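Local coordinates for protein Hsp70/Hsp90 co-chaperone CNS1 (Saccharomyces cerevisiae, PDB 6HFM) that acts as a co-chaperone of Hsp90 and Hsp70 in yeast, stimulating the ATPase of Hsp70 but not that of Hsp90, at residues I53-Q58 with Q85-K90; K100-M105 with V144-S149. All blocks are in the same frame, centred on the assembly; numbering follows the deposited sequence.

Contact 1 of 2, residues I53-Q58 with Q85-K90; sequences IMYPTQ and QERFKK
Gln58 and Lys90 are the nearest backbone neighbours, CA to CA 6.0 Å, where the chain just past the end of strand 47-55 meets the chain leaving the type I turn Gln85-Phe88. The primary amide of Gln58 pairs with the N-H and the C=O of one residue, Lys90, much as a backbone peptide group could. Its OE1 accepts Lys90 N at 3.1 Å, in the carbonyl plane on a lone pair, while its NE2 gives a weak, nearly straight bond (173°) to Lys90 O, 3.3 Å away. The bend at chi2 (-74°) turns the amide towards Lys90, and CG lies 3.8 Å from Phe88 CD1. A water accepts from Lys89 N and lies within hydrogen-bonding distance of Gln58 O (2.9 Å) and Arg87 O.

The aromatic half is T-shaped: the edge of Phe88 meets the face of Tyr55, planes 71° apart, with Phe88 CZ 3.6 Å above the centre of the tyrosine ring. Tyr55 OH and Arg87 NH2 share Asp62 on strand 60-68, by hydrogen bond and salt bridge respectively; Arg87 NH2 also bonds Val80 O. A leucine here, lacking ring and hydroxyl, would probably leave the Phe88 edge without a flat face and Asp62 with one hydrogen bond fewer. Phe96 stacks on Phe88, helix 73-82 supplies Val80 and Leu81, and strand 139-145 touches Tyr55 through Ile143.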
loop_
_atom_site.group_PDB
_atom_site.type_symbol
_atom_site.label_atom_id
_atom_site.label_comp_id
_atom_site.label_asym_id
_atom_site.label_seq_id
_atom_site.Cartn_x
_atom_site.Cartn_y
_atom_site.Cartn_z
ATOM N N ILE A 53 0.287 -2.287 6.027
ATOM C CA ILE A 53 1.622 -2.818 5.750
ATOM C C ILE A 53 1.633 -4.263 6.232
ATOM O O ILE A 53 1.591 -4.519 7.431
ATOM C CB ILE A 53 2.739 -1.977 6.418
ATOM C CG1 ILE A 53 2.640 -0.505 5.968
ATOM C CG2 ILE A 53 4.118 -2.526 6.073
ATOM C CD1 ILE A 53 1.962 0.393 6.972
ATOM N N MET A 54 1.674 -5.194 5.282
ATOM C CA MET A 54 1.572 -6.624 5.562
ATOM C C MET A 54 2.966 -7.238 5.659
ATOM O O MET A 54 3.835 -6.940 4.840
ATOM C CB MET A 54 0.800 -7.341 4.446
ATOM C CG MET A 54 -0.493 -6.670 3.997
ATOM S SD MET A 54 -1.656 -6.351 5.334
ATOM C CE MET A 54 -2.046 -8.018 5.857
ATOM N N TYR A 55 3.164 -8.098 6.658
ATOM C CA TYR A 55 4.380 -8.902 6.794
ATOM C C TYR A 55 3.950 -10.371 6.728
ATOM O O TYR A 55 3.844 -11.036 7.764
ATOM C CB TYR A 55 5.091 -8.593 8.119
ATOM C CG TYR A 55 5.319 -7.122 8.385
ATOM C CD1 TYR A 55 6.386 -6.439 7.796
ATOM C CD2 TYR A 55 4.472 -6.407 9.232
ATOM C CE1 TYR A 55 6.602 -5.092 8.042
ATOM C CE2 TYR A 55 4.685 -5.063 9.487
ATOM C CZ TYR A 55 5.746 -4.406 8.886
ATOM O OH TYR A 55 5.954 -3.068 9.128
ATOM N N PRO A 56 3.680 -10.882 5.509
ATOM C CA PRO A 56 3.064 -12.217 5.385
ATOM C C PRO A 56 3.898 -13.375 5.948
ATOM O O PRO A 56 3.321 -14.335 6.474
ATOM C CB PRO A 56 2.835 -12.371 3.873
ATOM C CG PRO A 56 3.717 -11.354 3.226
ATOM C CD PRO A 56 3.825 -10.223 4.199
ATOM N N THR A 57 5.227 -13.276 5.873
ATOM C CA THR A 57 6.107 -14.329 6.414
ATOM C C THR A 57 6.203 -14.312 7.953
ATOM O O THR A 57 6.726 -15.264 8.542
ATOM C CB THR A 57 7.530 -14.295 5.797
ATOM O OG1 THR A 57 8.223 -13.100 6.189
ATOM C CG2 THR A 57 7.469 -14.378 4.273
ATOM N N GLN A 58 5.710 -13.246 8.592
ATOM C CA GLN A 58 5.662 -13.131 10.056
ATOM C C GLN A 58 4.243 -13.178 10.656
ATOM O O GLN A 58 4.099 -13.082 11.881
ATOM C CB GLN A 58 6.350 -11.831 10.485
ATOM C CG GLN A 58 7.855 -11.815 10.264
ATOM C CD GLN A 58 8.610 -12.670 11.270
ATOM O OE1 GLN A 58 8.296 -12.671 12.460
ATOM N NE2 GLN A 58 9.616 -13.396 10.796
ATOM N N GLN A 85 11.935 -3.983 17.092
ATOM C CA GLN A 85 11.297 -4.920 16.164
ATOM C C GLN A 85 10.770 -6.171 16.866
ATOM O O GLN A 85 10.729 -7.250 16.266
ATOM C CB GLN A 85 12.306 -5.334 15.089
ATOM C CG GLN A 85 12.927 -4.178 14.323
ATOM C CD GLN A 85 12.095 -3.756 13.131
ATOM O OE1 GLN A 85 11.055 -3.112 13.280
ATOM N NE2 GLN A 85 12.551 -4.115 11.935
ATOM N N GLU A 86 10.335 -6.022 18.117
ATOM C CA GLU A 86 9.941 -7.168 18.937
ATOM C C GLU A 86 8.687 -7.882 18.426
ATOM O O GLU A 86 8.504 -9.062 18.722
ATOM C CB GLU A 86 9.741 -6.753 20.404
ATOM C CG GLU A 86 10.979 -6.186 21.098
ATOM C CD GLU A 86 12.153 -7.155 21.174
ATOM O OE1 GLU A 86 11.957 -8.383 21.022
ATOM O OE2 GLU A 86 13.287 -6.680 21.396
ATOM N N ARG A 87 7.843 -7.188 17.654
ATOM C CA ARG A 87 6.623 -7.802 17.110
ATOM C C ARG A 87 6.890 -8.959 16.131
ATOM O O ARG A 87 6.034 -9.832 15.980
ATOM C CB ARG A 87 5.680 -6.752 16.497
ATOM C CG ARG A 87 6.085 -6.170 15.151
ATOM C CD ARG A 87 5.257 -4.919 14.873
ATOM N NE ARG A 87 5.628 -4.218 13.645
ATOM C CZ ARG A 87 6.768 -3.551 13.448
ATOM N NH1 ARG A 87 7.716 -3.486 14.388
ATOM N NH2 ARG A 87 6.974 -2.945 12.281
ATOM N N PHE A 88 8.058 -8.965 15.480
ATOM C CA PHE A 88 8.460 -10.088 14.623
ATOM C C PHE A 88 9.068 -11.170 15.503
ATOM O O PHE A 88 10.109 -10.948 16.122
ATOM C CB PHE A 88 9.468 -9.651 13.552
ATOM C CG PHE A 88 9.000 -8.500 12.702
ATOM C CD1 PHE A 88 7.718 -8.486 12.159
ATOM C CD2 PHE A 88 9.852 -7.433 12.429
ATOM C CE1 PHE A 88 7.291 -7.424 11.378
ATOM C CE2 PHE A 88 9.429 -6.369 11.642
ATOM C CZ PHE A 88 8.146 -6.367 11.115
ATOM N N LYS A 89 8.414 -12.330 15.554
ATOM C CA LYS A 89 8.777 -13.399 16.494
ATOM C C LYS A 89 8.957 -14.772 15.839
ATOM O O LYS A 89 8.930 -15.793 16.526
ATOM C CB LYS A 89 7.716 -13.483 17.596
ATOM C CG LYS A 89 7.537 -12.183 18.356
ATOM C CD LYS A 89 6.548 -12.338 19.491
ATOM C CE LYS A 89 6.090 -10.988 19.999
ATOM N NZ LYS A 89 5.027 -10.407 19.128
ATOM N N LYS A 90 9.176 -14.791 14.524
ATOM C CA LYS A 90 9.332 -16.037 13.772
ATOM C C LYS A 90 10.680 -16.096 13.084
ATOM O O LYS A 90 11.396 -15.091 13.019
ATOM C CB LYS A 90 8.238 -16.156 12.720
ATOM C CG LYS A 90 6.840 -16.135 13.300
ATOM C CD LYS A 90 5.791 -16.407 12.237
ATOM C CE LYS A 90 4.666 -17.256 12.802
ATOM N NZ LYS A 90 3.482 -17.230 11.911
HETATM O O HOH W 1 5.470 -12.475 14.348
#

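Contact 2 of 2, residues K100-M105 with V144-S149; sequences KVLVFM and VPKVES
Leu102 and Val144 form an antiparallel hydrogen-bonded pair, closed by Leu102 N to Val144 O (2.8 Å) and Val144 N to Leu102 O (3.0 Å). Their side chains stand on the sheet face that also carries Phe104, and there the beginning of helix 146-155 folds over them. Leu102, with CG anti to the carbonyl carbon (chi1 -61°), runs across Lys146 obliquely and places its CG 4.0 Å from Lys146 CA; the extended lysine chain then leads its ammonium away. Val144 CB comes to the edge of the Phe104 ring, near its plane, at 4.3 Å from Phe104 CE2, whereas Ser149 CB approaches obliquely, 4.0 Å from Phe104 CZ. Trp152 and Ile153 of the same helix extend this apolar layer, touching Val144 and Phe104. Val101 and Val103 face the other way, onto Val77 of helix 73-82.

Pro145 sits opposite Val101 in a non-hydrogen-bonded pair, a position that asks no N-H of the proline. The chain then leads into helix 146-155, and Lys146 N is met by Lys100 O at 2.8 Å in a nearly straight bond (173°) lying in the carbonyl plane. A water donates to the same oxygen and accepts from Val147 N. The chemistry therefore implies a helix beginning served by the neighbouring strand: one carbonyl answers two N-H groups, of Lys146 directly and of Val147 through water, and the helix's N-terminal end would be expected to favour that electron-rich oxygen.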
loop_
_atom_site.group_PDB
_atom_site.type_symbol
_atom_site.label_atom_id
_atom_site.label_comp_id
_atom_site.label_asym_id
_atom_site.label_seq_id
_atom_site.Cartn_x
_atom_site.Cartn_y
_atom_site.Cartn_z
ATOM N N LYS A 100 17.473 -5.101 3.510
ATOM C CA LYS A 100 17.231 -6.535 3.301
ATOM C C LYS A 100 15.807 -6.908 2.878
ATOM O O LYS A 100 15.589 -8.034 2.446
ATOM C CB LYS A 100 17.619 -7.328 4.551
ATOM C CG LYS A 100 19.105 -7.276 4.864
ATOM C CD LYS A 100 19.405 -7.929 6.200
ATOM C CE LYS A 100 20.899 -7.945 6.477
ATOM N NZ LYS A 100 21.204 -8.440 7.847
ATOM N N VAL A 101 14.849 -5.987 3.004
ATOM C CA VAL A 101 13.469 -6.265 2.560
ATOM C C VAL A 101 13.218 -5.766 1.145
ATOM O O VAL A 101 13.861 -4.820 0.685
ATOM C CB VAL A 101 12.383 -5.685 3.505
ATOM C CG1 VAL A 101 12.523 -6.270 4.906
ATOM C CG2 VAL A 101 12.379 -4.156 3.538
ATOM N N LEU A 102 12.284 -6.425 0.462
ATOM C CA LEU A 102 11.673 -5.889 -0.754
ATOM C C LEU A 102 10.233 -5.510 -0.432
ATOM O O LEU A 102 9.646 -6.018 0.528
ATOM C CB LEU A 102 11.714 -6.921 -1.881
ATOM C CG LEU A 102 13.098 -7.399 -2.328
ATOM C CD1 LEU A 102 12.946 -8.402 -3.461
ATOM C CD2 LEU A 102 13.997 -6.248 -2.737
ATOM N N VAL A 103 9.681 -4.598 -1.235
ATOM C CA VAL A 103 8.302 -4.137 -1.077
ATOM C C VAL A 103 7.527 -4.535 -2.334
ATOM O O VAL A 103 7.957 -4.243 -3.451
ATOM C CB VAL A 103 8.217 -2.610 -0.881
ATOM C CG1 VAL A 103 6.780 -2.176 -0.609
ATOM C CG2 VAL A 103 9.122 -2.160 0.260
ATOM N N PHE A 104 6.390 -5.201 -2.132
ATOM C CA PHE A 104 5.505 -5.626 -3.213
ATOM C C PHE A 104 4.125 -4.996 -3.068
ATOM O O PHE A 104 3.672 -4.702 -1.961
ATOM C CB PHE A 104 5.399 -7.153 -3.269
ATOM C CG PHE A 104 6.711 -7.833 -3.516
ATOM C CD1 PHE A 104 7.177 -8.021 -4.809
ATOM C CD2 PHE A 104 7.500 -8.256 -2.454
ATOM C CE1 PHE A 104 8.398 -8.627 -5.044
ATOM C CE2 PHE A 104 8.723 -8.870 -2.681
ATOM C CZ PHE A 104 9.173 -9.054 -3.981
ATOM N N MET A 105 3.485 -4.754 -4.210
ATOM C CA MET A 105 2.114 -4.265 -4.260
ATOM C C MET A 105 1.332 -5.063 -5.291
ATOM O O MET A 105 1.893 -5.514 -6.294
ATOM C CB MET A 105 2.088 -2.777 -4.610
ATOM C CG MET A 105 2.769 -1.914 -3.551
ATOM S SD MET A 105 2.855 -0.145 -3.908
ATOM C CE MET A 105 1.175 0.335 -3.543
ATOM N N VAL A 144 8.618 -8.065 2.517
ATOM C CA VAL A 144 9.126 -9.447 2.540
ATOM C C VAL A 144 10.647 -9.442 2.368
ATOM O O VAL A 144 11.152 -8.835 1.435
ATOM C CB VAL A 144 8.495 -10.295 1.406
ATOM C CG1 VAL A 144 8.971 -11.745 1.474
ATOM C CG2 VAL A 144 6.973 -10.252 1.494
ATOM N N PRO A 145 11.388 -10.141 3.248
ATOM C CA PRO A 145 12.837 -10.204 3.027
ATOM C C PRO A 145 13.206 -10.689 1.626
ATOM O O PRO A 145 12.558 -11.602 1.107
ATOM C CB PRO A 145 13.302 -11.215 4.075
ATOM C CG PRO A 145 12.301 -11.094 5.169
ATOM C CD PRO A 145 10.990 -10.832 4.485
ATOM N N LYS A 146 14.219 -10.070 1.020
ATOM C CA LYS A 146 14.706 -10.473 -0.302
ATOM C C LYS A 146 14.948 -11.986 -0.386
ATOM O O LYS A 146 14.575 -12.626 -1.369
ATOM C CB LYS A 146 15.993 -9.704 -0.647
ATOM C CG LYS A 146 16.571 -9.997 -2.027
ATOM C CD LYS A 146 17.830 -9.179 -2.286
ATOM C CE LYS A 146 18.752 -9.866 -3.283
ATOM N NZ LYS A 146 20.087 -9.209 -3.340
ATOM N N VAL A 147 15.539 -12.554 0.662
ATOM C CA VAL A 147 15.875 -13.986 0.687
ATOM C C VAL A 147 14.660 -14.931 0.785
ATOM O O VAL A 147 14.793 -16.117 0.497
ATOM C CB VAL A 147 16.922 -14.327 1.785
ATOM C CG1 VAL A 147 18.210 -13.537 1.551
ATOM C CG2 VAL A 147 16.384 -14.106 3.196
ATOM N N GLU A 148 13.500 -14.417 1.204
ATOM C CA GLU A 148 12.244 -15.184 1.218
ATOM C C GLU A 148 11.275 -14.814 0.082
ATOM O O GLU A 148 10.210 -15.427 -0.033
ATOM C CB GLU A 148 11.519 -14.984 2.555
ATOM C CG GLU A 148 12.336 -15.370 3.776
ATOM C CD GLU A 148 11.511 -15.367 5.050
ATOM O OE1 GLU A 148 10.589 -16.201 5.170
ATOM O OE2 GLU A 148 11.790 -14.536 5.938
ATOM N N SER A 149 11.651 -13.854 -0.767
ATOM C CA SER A 149 10.722 -13.271 -1.740
ATOM C C SER A 149 10.346 -14.236 -2.870
ATOM O O SER A 149 9.179 -14.312 -3.258
ATOM C CB SER A 149 11.285 -11.964 -2.317
ATOM O OG SER A 149 12.508 -12.172 -2.997
HETATM O O HOH W 2 16.822 -10.556 2.735
#

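Overall arrangement
Both contacts belong to the C-terminal Wheel domain of Cns1 and draw on one mixed sheet, in which strands 47-55 and 139-145 run parallel as neighbours. Their centres lie about 12 Å apart, on the same side of the chain's centre, and they come in series: contact 1 closes before contact 2 opens. The two meet directly, since Pro56 and Thr57 pack against Val144, Pro145 and Glu148, with Thr57 CB 3.7 Å from Glu148 OE1. Helix 73-82 touches both. Contact 1 ties a loop to the end of a sheet strand, contact 2 joins two strands at the place where helix 146-155 follows; together they link distant stretches of sequence at one end of the sheet.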